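Local atomic coordinates of homoserine O-acetyltransferase (Bacillus anthracis str. 'Ames Ancestor', PDB entry 3I1I), a protein that probably transfers an acetyl group from acetyl-CoA to the side-chain hydroxyl of homoserine, a step towards methionine, using an alpha/beta-hydrolase fold. Residues 92-96 / 124-128. Residues are numbered along the deposited sequence; the frame is centred on the assembly and turned at random.
Sequences DNLCN and FPVFT
Cys95 pushes its sulfur into the notch between the rings of Phe124 and Phe127, with SG of Cys95 3.5 Å from CE2 of Phe124. The same SG lies 3.6 Å from CE2 of Phe127. Both are sulfur-aromatic contacts, and in both the sulfur sits obliquely to the ring. Beside this knob Leu94 supplies a second, broader one. Its CB lies over a face of the Phe127 ring in a CH-pi contact, 4.1 Å from the centroid and only 14° off the normal. CD1 of Leu94 reaches back to CB of Phe127 at 3.7 Å, so the leucine branch runs alongside the base of the phenylalanine while its own CB lies over the ring, the two side chains overlapping antiparallel. The other methyl, CD2 of Leu94, meets the edge of Phe124 more loosely, 4.4 Å from CZ. With CG held between the backbone N and the carbonyl carbon (chi1 85°), Phe127 turns one ring face to CB of Leu94. Leu94 and Cys95 are the central pair of a type II turn running from Asn93 to Asn96, a turn whose two central residues both point their CB toward 124-128. Tyr282 and Ala286 of helix 277-289 join the packing around this buried apolar core. In alpha/beta-hydrolase terms, the contact closes the start and end of one long connection onto each other, the loop from central-sheet strand 87-91 to helix 129-142, where Thr128 is the N-cap.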
loop_
_atom_site.group_PDB
_atom_site.type_symbol
_atom_site.label_atom_id
_atom_site.label_comp_id
_atom_site.label_asym_id
_atom_site.label_seq_id
_atom_site.Cartn_x
_atom_site.Cartn_y
_atom_site.Cartn_z
ATOM N N ASP A 92 11.750 9.325 24.459
ATOM C CA ASP A 92 10.661 9.225 23.504
ATOM C C ASP A 92 10.890 10.183 22.308
ATOM O O ASP A 92 11.164 11.349 22.498
ATOM C CB ASP A 92 9.319 9.639 24.128
ATOM C CG ASP A 92 8.858 8.743 25.268
ATOM O OD1 ASP A 92 9.030 7.505 25.215
ATOM O OD2 ASP A 92 8.252 9.322 26.202
ATOM N N ASN A 93 10.696 9.697 21.089
ATOM C CA ASN A 93 10.819 10.511 19.899
ATOM C C ASN A 93 9.639 11.471 19.737
ATOM O O ASN A 93 8.509 11.182 20.186
ATOM C CB ASN A 93 10.919 9.603 18.680
ATOM C CG ASN A 93 12.135 8.748 18.696
ATOM O OD1 ASN A 93 13.103 9.034 19.400
ATOM N ND2 ASN A 93 12.122 7.686 17.893
ATOM N N LEU A 94 9.893 12.617 19.112
ATOM C CA LEU A 94 8.790 13.481 18.621
ATOM C C LEU A 94 7.715 12.680 17.796
ATOM O O LEU A 94 8.044 11.693 17.119
ATOM C CB LEU A 94 9.348 14.581 17.703
ATOM C CG LEU A 94 10.021 15.850 18.236
ATOM C CD1 LEU A 94 10.690 16.563 17.044
ATOM C CD2 LEU A 94 8.976 16.754 18.936
ATOM N N CYS A 95 6.467 13.127 17.866
ATOM C CA CYS A 95 5.348 12.464 17.218
ATOM C C CYS A 95 5.263 10.955 17.505
ATOM O O CYS A 95 4.866 10.170 16.622
ATOM C CB CYS A 95 5.418 12.674 15.720
ATOM S SG CYS A 95 5.448 14.408 15.272
ATOM N N ASN A 96 5.607 10.558 18.737
ATOM C CA ASN A 96 5.573 9.159 19.095
ATOM C C ASN A 96 4.197 8.632 18.730
ATOM O O ASN A 96 3.195 9.287 19.026
ATOM C CB ASN A 96 5.852 8.954 20.580
ATOM C CG ASN A 96 6.041 7.495 20.928
ATOM O OD1 ASN A 96 5.070 6.751 21.052
ATOM N ND2 ASN A 96 7.296 7.076 21.108
ATOM N N PHE A 124 1.068 20.693 12.759
ATOM C CA PHE A 124 2.340 20.330 13.388
ATOM C C PHE A 124 3.496 20.427 12.395
ATOM O O PHE A 124 3.340 20.109 11.227
ATOM C CB PHE A 124 2.301 18.942 14.019
ATOM C CG PHE A 124 3.411 18.716 15.000
ATOM C CD1 PHE A 124 3.303 19.201 16.295
ATOM C CD2 PHE A 124 4.575 18.081 14.614
ATOM C CE1 PHE A 124 4.321 19.033 17.209
ATOM C CE2 PHE A 124 5.607 17.901 15.518
ATOM C CZ PHE A 124 5.490 18.387 16.820
ATOM N N PRO A 125 4.666 20.887 12.852
ATOM C CA PRO A 125 5.742 21.017 11.878
ATOM C C PRO A 125 6.353 19.684 11.502
ATOM O O PRO A 125 6.373 18.764 12.301
ATOM C CB PRO A 125 6.794 21.853 12.606
ATOM C CG PRO A 125 6.527 21.638 14.045
ATOM C CD PRO A 125 5.041 21.426 14.168
ATOM N N VAL A 126 6.863 19.614 10.286
ATOM C CA VAL A 126 7.639 18.490 9.853
ATOM C C VAL A 126 8.885 18.404 10.707
ATOM O O VAL A 126 9.590 19.449 10.920
ATOM C CB VAL A 126 8.031 18.643 8.386
ATOM C CG1 VAL A 126 9.014 17.543 7.990
ATOM C CG2 VAL A 126 6.740 18.658 7.501
ATOM N N PHE A 127 9.149 17.186 11.196
ATOM C CA PHE A 127 10.368 16.896 11.912
ATOM C C PHE A 127 11.215 15.842 11.215
ATOM O O PHE A 127 10.694 14.995 10.489
ATOM C CB PHE A 127 10.054 16.453 13.357
ATOM C CG PHE A 127 9.753 14.974 13.513
ATOM C CD1 PHE A 127 10.737 14.106 13.929
ATOM C CD2 PHE A 127 8.477 14.473 13.264
ATOM C CE1 PHE A 127 10.479 12.764 14.099
ATOM C CE2 PHE A 127 8.193 13.127 13.413
ATOM C CZ PHE A 127 9.196 12.259 13.828
ATOM N N THR A 128 12.519 15.895 11.502
ATOM C CA THR A 128 13.476 14.908 11.077
ATOM C C THR A 128 14.127 14.266 12.295
ATOM O O THR A 128 13.943 14.701 13.433
ATOM C CB THR A 128 14.593 15.558 10.277
ATOM O OG1 THR A 128 15.404 16.379 11.146
ATOM C CG2 THR A 128 13.998 16.381 9.151
#